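Local coordinates for protein L-lysine 6-monooxygenase involved in desferrioxamine biosynthesis (Erwinia amylovora CFBP1430, PDB 5O8P) that probably hydroxylates an amino group of cadaverine, using FAD and NADPH, in the biosynthesis of the siderophore desferrioxamine, at residues Pro161-Pro166 with Phe176-Glu181; Ser194-Gly199 with Gln221-Thr226; Tyr251-Pro256 with His387-Val392; Arg309-Gly314 with Ser330-Gly335. One frame throughout, in Å; residues are numbered along the deposited sequence.

Interaction 1: Pro161-Pro166 with Phe176-Glu181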
loop_
_atom_site.group_PDB
_atom_site.type_symbol
_atom_site.label_atom_id
_atom_site.label_comp_id
_atom_site.label_asym_id
_atom_site.label_seq_id
_atom_site.Cartn_x
_atom_site.Cartn_y
_atom_site.Cartn_z
ATOM N N PRO B 161 -19.782 20.156 20.738
ATOM C CA PRO B 161 -18.955 21.299 21.040
ATOM C C PRO B 161 -19.187 22.370 19.996
ATOM O O PRO B 161 -19.786 22.092 18.964
ATOM C CB PRO B 161 -17.540 20.721 20.940
ATOM C CG PRO B 161 -17.641 19.644 19.908
ATOM C CD PRO B 161 -19.090 19.255 19.791
ATOM N N SER B 162 -18.716 23.579 20.269
ATOM C CA SER B 162 -18.918 24.715 19.376
ATOM C C SER B 162 -17.595 25.149 18.755
ATOM O O SER B 162 -16.525 24.936 19.336
ATOM C CB SER B 162 -19.544 25.873 20.153
ATOM O OG SER B 162 -20.797 25.508 20.710
ATOM N N ALA B 163 -17.676 25.754 17.567
ATOM C CA ALA B 163 -16.501 26.269 16.858
ATOM C C ALA B 163 -15.767 27.260 17.756
ATOM O O ALA B 163 -16.401 28.012 18.501
ATOM C CB ALA B 163 -16.916 26.953 15.574
ATOM N N TRP B 164 -14.440 27.239 17.690
ATOM C CA TRP B 164 -13.592 28.063 18.539
ATOM C C TRP B 164 -12.511 28.751 17.726
ATOM O O TRP B 164 -11.862 28.109 16.897
ATOM C CB TRP B 164 -12.925 27.200 19.595
ATOM C CG TRP B 164 -12.039 27.962 20.535
ATOM C CD1 TRP B 164 -12.407 28.581 21.690
ATOM C CD2 TRP B 164 -10.634 28.181 20.391
ATOM N NE1 TRP B 164 -11.319 29.165 22.281
ATOM C CE2 TRP B 164 -10.214 28.941 21.504
ATOM C CE3 TRP B 164 -9.686 27.819 19.421
ATOM C CZ2 TRP B 164 -8.886 29.344 21.684
ATOM C CZ3 TRP B 164 -8.360 28.211 19.604
ATOM C CH2 TRP B 164 -7.975 28.968 20.731
ATOM N N SER B 165 -12.319 30.047 17.991
ATOM C CA SER B 165 -11.224 30.839 17.432
ATOM C C SER B 165 -10.483 31.524 18.580
ATOM O O SER B 165 -11.090 31.772 19.622
ATOM C CB SER B 165 -11.765 31.886 16.466
ATOM O OG SER B 165 -12.588 31.285 15.483
ATOM N N PRO B 166 -9.178 31.846 18.399
ATOM C CA PRO B 166 -8.406 32.492 19.472
ATOM C C PRO B 166 -9.046 33.774 19.987
ATOM O O PRO B 166 -9.723 34.465 19.224
ATOM C CB PRO B 166 -7.056 32.797 18.802
ATOM C CG PRO B 166 -6.945 31.801 17.706
ATOM C CD PRO B 166 -8.343 31.631 17.202
ATOM N N PHE B 176 -12.463 36.856 8.700
ATOM C CA PHE B 176 -11.915 35.510 8.586
ATOM C C PHE B 176 -13.029 34.467 8.531
ATOM O O PHE B 176 -14.169 34.763 8.820
ATOM C CB PHE B 176 -10.881 35.225 9.684
ATOM C CG PHE B 176 -11.458 34.982 11.047
ATOM C CD1 PHE B 176 -12.015 33.742 11.377
ATOM C CD2 PHE B 176 -11.371 35.957 12.028
ATOM C CE1 PHE B 176 -12.514 33.504 12.646
ATOM C CE2 PHE B 176 -11.868 35.718 13.294
ATOM C CZ PHE B 176 -12.440 34.488 13.610
ATOM N N VAL B 177 -12.667 33.252 8.137
ATOM C CA VAL B 177 -13.588 32.131 7.985
ATOM C C VAL B 177 -13.120 30.985 8.876
ATOM O O VAL B 177 -11.976 30.563 8.753
ATOM C CB VAL B 177 -13.546 31.636 6.526
ATOM C CG1 VAL B 177 -14.358 30.359 6.344
ATOM C CG2 VAL B 177 -14.015 32.708 5.568
ATOM N N HIS B 178 -13.983 30.480 9.753
ATOM C CA HIS B 178 -13.672 29.274 10.518
ATOM C C HIS B 178 -13.785 28.062 9.582
ATOM O O HIS B 178 -14.520 28.114 8.570
ATOM C CB HIS B 178 -14.631 29.132 11.695
ATOM C CG HIS B 178 -14.244 28.072 12.670
ATOM N ND1 HIS B 178 -14.662 26.764 12.552
ATOM C CD2 HIS B 178 -13.480 28.122 13.784
ATOM C CE1 HIS B 178 -14.167 26.051 13.548
ATOM N NE2 HIS B 178 -13.451 26.853 14.314
ATOM N N SER B 179 -13.064 26.983 9.896
ATOM C CA SER B 179 -13.085 25.806 9.031
ATOM C C SER B 179 -14.513 25.343 8.733
ATOM O O SER B 179 -14.847 25.009 7.606
ATOM C CB SER B 179 -12.293 24.671 9.662
ATOM O OG SER B 179 -12.862 24.286 10.901
ATOM N N SER B 180 -15.360 25.355 9.764
ATOM C CA SER B 180 -16.783 24.991 9.664
ATOM C C SER B 180 -17.596 25.764 8.626
ATOM O O SER B 180 -18.622 25.267 8.174
ATOM C CB SER B 180 -17.451 25.162 11.020
ATOM O OG SER B 180 -17.092 26.395 11.586
ATOM N N GLU B 181 -17.160 26.977 8.275
ATOM C CA GLU B 181 -17.820 27.779 7.259
ATOM C C GLU B 181 -17.029 27.812 5.937
ATOM O O GLU B 181 -17.220 28.726 5.110
ATOM C CB GLU B 181 -17.962 29.198 7.792
ATOM C CG GLU B 181 -18.562 29.336 9.185
ATOM C CD GLU B 181 -18.478 30.787 9.681
ATOM O OE1 GLU B 181 -19.192 31.672 9.134
ATOM O OE2 GLU B 181 -17.673 31.055 10.607
#
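H178 reaches from strand 177-178, an outer strand of the parallel sheet of the Rossmann-like domain, to the neighbouring run A163-S165, whose strand 162-163 pairs with strand 342-343 in a separate two-stranded sheet. At the start of that first segment P161 touches FAD. The two segments run roughly antiparallel, 154° apart, with no backbone-to-backbone hydrogen bond between them. The H178 imidazole is the central piece. With CG swung away from its own backbone N (chi1 -170°), the ring projects across to 161-166, and the methyl of A163 lies over one face in a CH-pi contact, CB being 3.7 Å from the ring centroid. The single hydrogen bond across runs at the ring edge from H178 NE2 to W164 O, 3.3 Å long, bent and weak. Each of these atoms has a further partner: NE2 also bonds to G341 O, and W164 O to T340 OG1. The far nitrogen is held from within its own segment, where S180 N donates to H178 ND1 over 3.2 Å, somewhat out of the ring plane. S180 OG, folded back between the backbone N and the carbonyl carbon of its residue (chi1 47°), is hydrogen-bonded to H178 ND1 at 2.6 Å. Bonds at both nitrogens thus fix the tilt of the imidazole. Next to it, the F176 phenyl ring packs on M338 of the adjacent strand and extends toward S165. The S165 hydroxyl touches both rings, its OG 3.6 Å from F176 CE1 and 3.7 Å from H178 CD2.

Interaction 2: Ser194-Gly199 with Gln221-Thr226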
loop_
_atom_site.group_PDB
_atom_site.type_symbol
_atom_site.label_atom_id
_atom_site.label_comp_id
_atom_site.label_asym_id
_atom_site.label_seq_id
_atom_site.Cartn_x
_atom_site.Cartn_y
_atom_site.Cartn_z
ATOM N N SER B 194 -3.920 36.340 -1.373
ATOM C CA SER B 194 -3.245 35.469 -0.407
ATOM C C SER B 194 -4.250 34.855 0.560
ATOM O O SER B 194 -5.207 35.514 0.962
ATOM C CB SER B 194 -2.178 36.246 0.370
ATOM O OG SER B 194 -2.729 37.398 0.983
ATOM N N ILE B 195 -4.031 33.587 0.908
ATOM C CA ILE B 195 -4.857 32.867 1.881
ATOM C C ILE B 195 -3.918 32.255 2.902
ATOM O O ILE B 195 -2.845 31.783 2.536
ATOM C CB ILE B 195 -5.662 31.723 1.220
ATOM C CG1 ILE B 195 -6.524 32.259 0.069
ATOM C CG2 ILE B 195 -6.509 30.978 2.255
ATOM C CD1 ILE B 195 -7.142 31.171 -0.786
ATOM N N THR B 196 -4.320 32.250 4.168
ATOM C CA THR B 196 -3.522 31.639 5.226
ATOM C C THR B 196 -4.380 30.724 6.081
ATOM O O THR B 196 -5.300 31.167 6.747
ATOM C CB THR B 196 -2.863 32.706 6.117
ATOM O OG1 THR B 196 -1.961 33.490 5.327
ATOM C CG2 THR B 196 -2.096 32.062 7.287
ATOM N N VAL B 197 -4.064 29.438 6.066
ATOM C CA VAL B 197 -4.694 28.500 6.974
ATOM C C VAL B 197 -3.939 28.514 8.302
ATOM O O VAL B 197 -2.741 28.285 8.345
ATOM C CB VAL B 197 -4.732 27.084 6.386
ATOM C CG1 VAL B 197 -5.411 26.132 7.353
ATOM C CG2 VAL B 197 -5.459 27.095 5.048
ATOM N N LEU B 198 -4.660 28.778 9.378
ATOM C CA LEU B 198 -4.091 28.875 10.702
ATOM C C LEU B 198 -4.649 27.709 11.536
ATOM O O LEU B 198 -5.856 27.581 11.680
ATOM C CB LEU B 198 -4.450 30.240 11.270
ATOM C CG LEU B 198 -3.492 30.795 12.317
ATOM C CD1 LEU B 198 -3.452 32.308 12.231
ATOM C CD2 LEU B 198 -3.890 30.339 13.715
ATOM N N GLY B 199 -3.771 26.836 12.040
ATOM C CA GLY B 199 -4.171 25.619 12.773
ATOM C C GLY B 199 -3.501 24.348 12.268
ATOM O O GLY B 199 -3.061 24.292 11.129
ATOM N N GLN B 221 -1.305 33.266 -3.055
ATOM C CA GLN B 221 -0.319 32.764 -2.118
ATOM C C GLN B 221 -1.086 31.901 -1.124
ATOM O O GLN B 221 -2.200 32.260 -0.712
ATOM C CB GLN B 221 0.385 33.915 -1.393
ATOM C CG GLN B 221 1.373 33.464 -0.328
ATOM C CD GLN B 221 2.181 34.612 0.237
ATOM O OE1 GLN B 221 1.757 35.283 1.170
ATOM N NE2 GLN B 221 3.362 34.826 -0.316
ATOM N N LEU B 222 -0.500 30.768 -0.751
ATOM C CA LEU B 222 -1.158 29.828 0.138
ATOM C C LEU B 222 -0.249 29.493 1.312
ATOM O O LEU B 222 0.731 28.758 1.175
ATOM C CB LEU B 222 -1.554 28.579 -0.636
ATOM C CG LEU B 222 -2.353 27.546 0.148
ATOM C CD1 LEU B 222 -3.621 28.173 0.713
ATOM C CD2 LEU B 222 -2.686 26.348 -0.732
ATOM N N ASN B 223 -0.593 30.039 2.473
ATOM C CA ASN B 223 0.220 29.893 3.671
ATOM C C ASN B 223 -0.430 28.957 4.672
ATOM O O ASN B 223 -1.635 28.716 4.613
ATOM C CB ASN B 223 0.461 31.263 4.282
ATOM C CG ASN B 223 1.106 32.219 3.296
ATOM O OD1 ASN B 223 1.972 31.825 2.519
ATOM N ND2 ASN B 223 0.680 33.461 3.310
ATOM N N TRP B 224 0.391 28.393 5.551
ATOM C CA TRP B 224 -0.070 27.523 6.624
ATOM C C TRP B 224 0.783 27.799 7.841
ATOM O O TRP B 224 1.988 27.589 7.813
ATOM C CB TRP B 224 0.075 26.062 6.222
ATOM C CG TRP B 224 -0.663 25.060 7.077
ATOM C CD1 TRP B 224 -1.328 25.287 8.250
ATOM C CD2 TRP B 224 -0.755 23.656 6.834
ATOM N NE1 TRP B 224 -1.872 24.128 8.716
ATOM C CE2 TRP B 224 -1.529 23.104 7.876
ATOM C CE3 TRP B 224 -0.263 22.812 5.834
ATOM C CZ2 TRP B 224 -1.827 21.739 7.954
ATOM C CZ3 TRP B 224 -0.548 21.451 5.904
ATOM C CH2 TRP B 224 -1.334 20.928 6.961
ATOM N N ILE B 225 0.164 28.286 8.906
ATOM C CA ILE B 225 0.876 28.595 10.140
ATOM C C ILE B 225 0.238 27.769 11.226
ATOM O O ILE B 225 -0.967 27.675 11.268
ATOM C CB ILE B 225 0.770 30.088 10.473
ATOM C CG1 ILE B 225 1.431 30.901 9.352
ATOM C CG2 ILE B 225 1.383 30.384 11.848
ATOM C CD1 ILE B 225 1.278 32.403 9.495
ATOM N N THR B 226 1.048 27.163 12.091
ATOM C CA THR B 226 0.531 26.354 13.203
ATOM C C THR B 226 1.332 26.576 14.479
ATOM O O THR B 226 2.528 26.860 14.422
ATOM C CB THR B 226 0.491 24.842 12.862
ATOM O OG1 THR B 226 0.137 24.109 14.034
ATOM C CG2 THR B 226 1.851 24.336 12.347
#
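I195 and V197 lie beside L222 and W224 in two parallel strands, 194-198 and 221-225, joined by helix 202-213 in a beta-alpha-beta unit of the Rossmann type. The strands are 18° from strictly parallel. Backbone bonds alternate between I195, V197 and G199 on one side and Q221, N223 and I225 on the other, from I195 N to Q221 O at 2.8 Å up to G199 N to I225 O at 3.0 Å. Packing is close at the G199 end, where the indole of W224 reaches forward past V197 to G199. Its CG is anti to the backbone N (chi1 -166°), and the near-zero chi2 of -8° turns the pyrrole edge along the strand. W224 NE1 then bonds G199 O at 2.7 Å, with the acceptor in the indole plane and almost straight off the end of the carbonyl. G199 begins a pattern consistent with the Rossmann GxGxxA turn, and T226 lies by S200, an NADP+-binding residue. At the other end Q221 is partly exposed to solvent. There N223 ND2 donates to Q221 OE1 at 3.0 Å from above the carbonyl plane, and only weakly to T196 OG1, at 3.3 Å. Stronger partners lie beyond: N298 for N223 OD1, D296 for Q221 NE2, T333 for T196 OG1. The face with I195, V197 and W224 packs under helix 202-213, where Y208 stacks on the indole; the T196 and I225 face meets strand 327-333, and strands 335-338 and 297-300 flank the pair within the sheet.

Interaction 3: Tyr251-Pro256 with His387-Val392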
loop_
_atom_site.group_PDB
_atom_site.type_symbol
_atom_site.label_atom_id
_atom_site.label_comp_id
_atom_site.label_asym_id
_atom_site.label_seq_id
_atom_site.Cartn_x
_atom_site.Cartn_y
_atom_site.Cartn_z
ATOM N N TYR B 251 -8.110 2.792 32.899
ATOM C CA TYR B 251 -6.779 3.203 33.354
ATOM C C TYR B 251 -6.698 4.721 33.430
ATOM O O TYR B 251 -6.334 5.262 34.479
ATOM C CB TYR B 251 -5.687 2.617 32.436
ATOM C CG TYR B 251 -4.339 3.302 32.501
ATOM C CD1 TYR B 251 -3.485 3.077 33.572
ATOM C CD2 TYR B 251 -3.913 4.164 31.481
ATOM C CE1 TYR B 251 -2.247 3.698 33.646
ATOM C CE2 TYR B 251 -2.678 4.795 31.545
ATOM C CZ TYR B 251 -1.852 4.564 32.636
ATOM O OH TYR B 251 -0.618 5.167 32.720
ATOM N N PHE B 252 -7.086 5.390 32.342
ATOM C CA PHE B 252 -7.026 6.848 32.258
ATOM C C PHE B 252 -7.855 7.556 33.329
ATOM O O PHE B 252 -7.443 8.601 33.847
ATOM C CB PHE B 252 -7.460 7.322 30.865
ATOM C CG PHE B 252 -7.257 8.799 30.643
ATOM C CD1 PHE B 252 -6.039 9.307 30.209
ATOM C CD2 PHE B 252 -8.274 9.691 30.964
ATOM C CE1 PHE B 252 -5.867 10.670 30.061
ATOM C CE2 PHE B 252 -8.099 11.057 30.822
ATOM C CZ PHE B 252 -6.892 11.547 30.377
ATOM N N HIS B 253 -9.005 6.975 33.666
ATOM C CA HIS B 253 -9.998 7.638 34.503
ATOM C C HIS B 253 -9.604 7.515 35.977
ATOM O O HIS B 253 -10.178 8.211 36.800
ATOM C CB HIS B 253 -11.400 7.022 34.251
ATOM C CG HIS B 253 -12.521 7.743 34.931
ATOM N ND1 HIS B 253 -12.907 7.470 36.226
ATOM C CD2 HIS B 253 -13.346 8.719 34.491
ATOM C CE1 HIS B 253 -13.920 8.247 36.556
ATOM N NE2 HIS B 253 -14.207 9.014 35.519
ATOM N N SER B 254 -8.639 6.631 36.292
ATOM C CA SER B 254 -8.179 6.406 37.664
ATOM C C SER B 254 -6.937 7.234 37.994
ATOM O O SER B 254 -6.515 7.271 39.154
ATOM C CB SER B 254 -7.870 4.923 37.861
ATOM O OG SER B 254 -6.732 4.540 37.095
ATOM N N LEU B 255 -6.377 7.898 36.972
ATOM C CA LEU B 255 -5.227 8.780 37.119
ATOM C C LEU B 255 -5.653 10.134 37.710
ATOM O O LEU B 255 -6.621 10.699 37.210
ATOM C CB LEU B 255 -4.604 9.075 35.762
ATOM C CG LEU B 255 -3.973 7.913 35.000
ATOM C CD1 LEU B 255 -3.562 8.356 33.605
ATOM C CD2 LEU B 255 -2.770 7.373 35.754
ATOM N N PRO B 256 -4.917 10.671 38.708
ATOM C CA PRO B 256 -5.292 11.946 39.342
ATOM C C PRO B 256 -5.672 13.056 38.386
ATOM O O PRO B 256 -5.043 13.183 37.333
ATOM C CB PRO B 256 -3.997 12.386 39.969
ATOM C CG PRO B 256 -3.333 11.130 40.319
ATOM C CD PRO B 256 -3.547 10.306 39.104
ATOM N N HIS B 387 -11.681 15.539 29.395
ATOM C CA HIS B 387 -10.840 15.843 30.562
ATOM C C HIS B 387 -10.775 14.729 31.613
ATOM O O HIS B 387 -9.879 14.733 32.442
ATOM C CB HIS B 387 -11.245 17.201 31.176
ATOM C CG HIS B 387 -12.604 17.216 31.800
ATOM N ND1 HIS B 387 -13.768 17.388 31.070
ATOM C CD2 HIS B 387 -12.975 17.219 33.098
ATOM C CE1 HIS B 387 -14.802 17.404 31.891
ATOM N NE2 HIS B 387 -14.349 17.308 33.127
ATOM N N THR B 388 -11.722 13.798 31.589
ATOM C CA THR B 388 -11.789 12.671 32.548
ATOM C C THR B 388 -11.776 11.252 31.932
ATOM O O THR B 388 -11.508 10.297 32.658
ATOM C CB THR B 388 -13.097 12.753 33.366
ATOM O OG1 THR B 388 -14.211 12.788 32.458
ATOM C CG2 THR B 388 -13.131 13.964 34.281
ATOM N N HIS B 389 -12.100 11.110 30.643
ATOM C CA HIS B 389 -12.046 9.823 29.927
ATOM C C HIS B 389 -11.012 9.769 28.798
ATOM O O HIS B 389 -10.859 8.728 28.158
ATOM C CB HIS B 389 -13.429 9.480 29.371
ATOM C CG HIS B 389 -14.410 9.095 30.424
ATOM N ND1 HIS B 389 -14.959 7.831 30.491
ATOM C CD2 HIS B 389 -14.935 9.795 31.457
ATOM C CE1 HIS B 389 -15.792 7.772 31.516
ATOM N NE2 HIS B 389 -15.789 8.945 32.126
ATOM N N GLY B 390 -10.334 10.883 28.542
ATOM C CA GLY B 390 -9.133 10.906 27.712
ATOM C C GLY B 390 -9.395 11.136 26.242
ATOM O O GLY B 390 -10.514 11.438 25.838
ATOM N N PHE B 391 -8.343 10.941 25.440
ATOM C CA PHE B 391 -8.357 11.210 23.986
ATOM C C PHE B 391 -9.403 10.435 23.146
ATOM O O PHE B 391 -9.569 10.740 21.954
ATOM C CB PHE B 391 -6.958 10.926 23.425
ATOM C CG PHE B 391 -6.727 9.478 23.087
ATOM C CD1 PHE B 391 -6.314 8.560 24.051
ATOM C CD2 PHE B 391 -7.005 9.023 21.802
ATOM C CE1 PHE B 391 -6.133 7.231 23.720
ATOM C CE2 PHE B 391 -6.839 7.694 21.467
ATOM C CZ PHE B 391 -6.391 6.803 22.422
ATOM N N VAL B 392 -10.081 9.441 23.735
ATOM C CA VAL B 392 -10.995 8.573 22.966
ATOM C C VAL B 392 -12.404 9.138 22.799
ATOM O O VAL B 392 -13.238 8.516 22.130
ATOM C CB VAL B 392 -11.131 7.169 23.586
ATOM C CG1 VAL B 392 -9.776 6.481 23.643
ATOM C CG2 VAL B 392 -11.781 7.260 24.959
#
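F252 lays one face of its phenyl ring over G390, and the next residue, H253, turns its imidazole edge to H389. G390 CA sits 3.5 Å from the centroid of the F252 ring, a CH-pi contact. The carbonyl T388 O approaches the same ring at its edge, 3.7 Å from F252 CD2. F252 and H253 both have CG anti to the backbone N (chi1 -173° in each), which brings both rings onto T388-G390, F252 over G390 and H253 beside H389. H253 and H389 form an offset edge-to-face pair, their ring centroids 4.7 Å apart and planes at 62°. H253 CD2 lies over the H389 face, 3.4 Å from H389 NE2, and is also 3.0 Å from T388 O. Neither NE2 bonds the other; H253 NE2 goes to V367 O and H389 NE2 to Q368 O, while Y371 stacks on the H389 ring. Y251 OH, which does not touch 387-392, bonds E324 and Q322 of the second subunit. The C-terminal parts of helices 246-253 and 386-389 thus meet, the second followed by G390, with positive phi, four residues before P394, an FAD-binding residue.

Interaction 4: Arg309-Gly314 with Ser330-Gly335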
loop_
_atom_site.group_PDB
_atom_site.type_symbol
_atom_site.label_atom_id
_atom_site.label_comp_id
_atom_site.label_asym_id
_atom_site.label_seq_id
_atom_site.Cartn_x
_atom_site.Cartn_y
_atom_site.Cartn_z
ATOM N N ARG B 309 -4.682 42.217 13.441
ATOM C CA ARG B 309 -5.239 43.509 13.116
ATOM C C ARG B 309 -5.452 43.632 11.628
ATOM O O ARG B 309 -4.754 42.994 10.832
ATOM C CB ARG B 309 -4.357 44.643 13.638
ATOM C CG ARG B 309 -2.893 44.585 13.244
ATOM C CD ARG B 309 -2.018 45.349 14.247
ATOM N NE ARG B 309 -2.047 46.789 13.986
ATOM C CZ ARG B 309 -1.374 47.406 13.009
ATOM N NH1 ARG B 309 -0.609 46.722 12.157
ATOM N NH2 ARG B 309 -1.480 48.725 12.855
ATOM N N TRP B 310 -6.490 44.386 11.268
ATOM C CA TRP B 310 -6.861 44.601 9.871
ATOM C C TRP B 310 -6.422 45.989 9.445
ATOM O O TRP B 310 -6.741 46.973 10.100
ATOM C CB TRP B 310 -8.367 44.438 9.691
ATOM C CG TRP B 310 -8.841 44.640 8.286
ATOM C CD1 TRP B 310 -9.449 45.747 7.797
ATOM C CD2 TRP B 310 -8.741 43.714 7.188
ATOM N NE1 TRP B 310 -9.749 45.577 6.466
ATOM C CE2 TRP B 310 -9.329 44.337 6.066
ATOM C CE3 TRP B 310 -8.227 42.413 7.046
ATOM C CZ2 TRP B 310 -9.412 43.712 4.812
ATOM C CZ3 TRP B 310 -8.307 41.793 5.788
ATOM C CH2 TRP B 310 -8.895 42.447 4.694
ATOM N N LEU B 311 -5.691 46.051 8.341
ATOM C CA LEU B 311 -5.109 47.294 7.844
ATOM C C LEU B 311 -6.000 47.913 6.774
ATOM O O LEU B 311 -6.712 47.193 6.068
ATOM C CB LEU B 311 -3.718 47.022 7.269
ATOM C CG LEU B 311 -2.764 46.226 8.171
ATOM C CD1 LEU B 311 -1.500 45.859 7.418
ATOM C CD2 LEU B 311 -2.422 46.984 9.445
ATOM N N ALA B 312 -5.945 49.242 6.661
ATOM C CA ALA B 312 -6.657 49.993 5.613
ATOM C C ALA B 312 -6.333 49.476 4.205
ATOM O O ALA B 312 -7.231 49.364 3.362
ATOM C CB ALA B 312 -6.330 51.477 5.711
ATOM N N GLU B 313 -5.055 49.147 3.981
ATOM C CA GLU B 313 -4.576 48.471 2.754
ATOM C C GLU B 313 -5.507 47.368 2.205
ATOM O O GLU B 313 -5.638 47.227 0.990
ATOM C CB GLU B 313 -3.202 47.830 3.001
ATOM C CG GLU B 313 -2.038 48.790 3.243
ATOM C CD GLU B 313 -0.729 48.064 3.560
ATOM O OE1 GLU B 313 -0.609 46.855 3.228
ATOM O OE2 GLU B 313 0.178 48.710 4.137
ATOM N N GLY B 314 -6.121 46.592 3.103
ATOM C CA GLY B 314 -6.995 45.463 2.746
ATOM C C GLY B 314 -6.377 44.100 3.054
ATOM O O GLY B 314 -6.541 43.150 2.284
ATOM N N SER B 330 5.955 39.007 12.271
ATOM C CA SER B 330 4.666 39.341 11.657
ATOM C C SER B 330 4.553 38.738 10.257
ATOM O O SER B 330 5.559 38.475 9.591
ATOM C CB SER B 330 4.460 40.858 11.595
ATOM O OG SER B 330 5.405 41.466 10.720
ATOM N N ARG B 331 3.313 38.525 9.828
ATOM C CA ARG B 331 2.994 37.925 8.539
ATOM C C ARG B 331 1.732 38.605 8.022
ATOM O O ARG B 331 0.905 39.046 8.823
ATOM C CB ARG B 331 2.717 36.444 8.757
ATOM C CG ARG B 331 3.100 35.532 7.635
ATOM C CD ARG B 331 4.609 35.403 7.525
ATOM N NE ARG B 331 4.915 35.100 6.137
ATOM C CZ ARG B 331 6.091 35.263 5.556
ATOM N NH1 ARG B 331 7.132 35.734 6.238
ATOM N NH2 ARG B 331 6.200 34.991 4.264
ATOM N N ARG B 332 1.560 38.658 6.706
ATOM C CA ARG B 332 0.388 39.318 6.126
ATOM C C ARG B 332 -0.427 38.371 5.296
ATOM O O ARG B 332 0.113 37.461 4.700
ATOM C CB ARG B 332 0.813 40.488 5.246
ATOM C CG ARG B 332 1.143 41.758 6.002
ATOM C CD ARG B 332 2.132 42.541 5.151
ATOM N NE ARG B 332 2.338 43.892 5.627
ATOM C CZ ARG B 332 1.469 44.895 5.485
ATOM N NH1 ARG B 332 0.281 44.706 4.909
ATOM N NH2 ARG B 332 1.776 46.110 5.940
ATOM N N THR B 333 -1.732 38.603 5.248
ATOM C CA THR B 333 -2.632 37.787 4.431
ATOM C C THR B 333 -3.976 38.506 4.216
ATOM O O THR B 333 -4.428 39.260 5.086
ATOM C CB THR B 333 -2.833 36.384 5.058
ATOM O OG1 THR B 333 -3.428 35.490 4.102
ATOM C CG2 THR B 333 -3.684 36.440 6.327
ATOM N N GLU B 334 -4.596 38.285 3.057
ATOM C CA GLU B 334 -5.910 38.851 2.778
ATOM C C GLU B 334 -6.950 37.923 3.356
ATOM O O GLU B 334 -7.720 38.318 4.235
ATOM C CB GLU B 334 -6.136 39.046 1.279
ATOM C CG GLU B 334 -5.190 40.063 0.660
ATOM C CD GLU B 334 -5.575 40.476 -0.758
ATOM O OE1 GLU B 334 -6.471 39.836 -1.361
ATOM O OE2 GLU B 334 -4.956 41.438 -1.278
ATOM N N GLY B 335 -6.948 36.686 2.866
ATOM C CA GLY B 335 -7.843 35.627 3.346
ATOM C C GLY B 335 -7.228 34.929 4.533
ATOM O O GLY B 335 -6.014 34.754 4.596
#
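R332 reaches from strand 327-333 to L311, at the end of outer strand 303-311, and to E313 in the turn beyond it; the middle strand, 315-322, of this three-stranded antiparallel meander lies between. From CB, the R332 chain leaves with CG beside the backbone N (chi1 -81°) and runs extended through CD to NE, crossing L311 and E313 at about right angles. CZ is the first atom to meet the other segment, 3.7 Å from L311 CD1 and 3.6 Å from E313 OE1. At the tip, R332 NH1 donates to E313 OE1 over 2.9 Å in a salt bridge, and R332 NH2 lies 3.5 Å from E313 OE2. The carboxylate and guanidinium planes are only 3° apart but stepped, and NH1 therefore meets OE1 from 38° above the carboxylate plane. The strongest partner of NH1, E315 OE1 on the middle strand, lies close to E313 OE1; the arginine would be expected to ease their repulsion. R332 N bonds E432 of the second subunit, and R175 makes a cation-pi contact with the W310 indole. E334 O lies in that ring's plane at its edge, 3.9 Å from W310 CZ3, while G314 O stands 3.7 Å from E334 CG.

Overall arrangement
Interactions 2 and 3 are buried, interaction 1 partly so, and interaction 4 lies at the surface, about 31 Å from the chain centre. Interactions 1 and 2 share the parallel five-stranded sheet: one works at an outer strand through a histidine, the other inside it through backbone bonds. Interaction 4 joins interaction 2 twice: T333 with T196 ties the meander to this sheet, whose strand 194-198 leads into NADP+-binding S200, whereas G335 N, 2.8 Å from S194 O, bonds within the sheet. Interaction 3 stands apart, about 34 Å from interaction 2 between centres, and relies on aromatic contacts; charge pairing across the segments appears in interaction 4. Both 3 and 4 touch the second subunit.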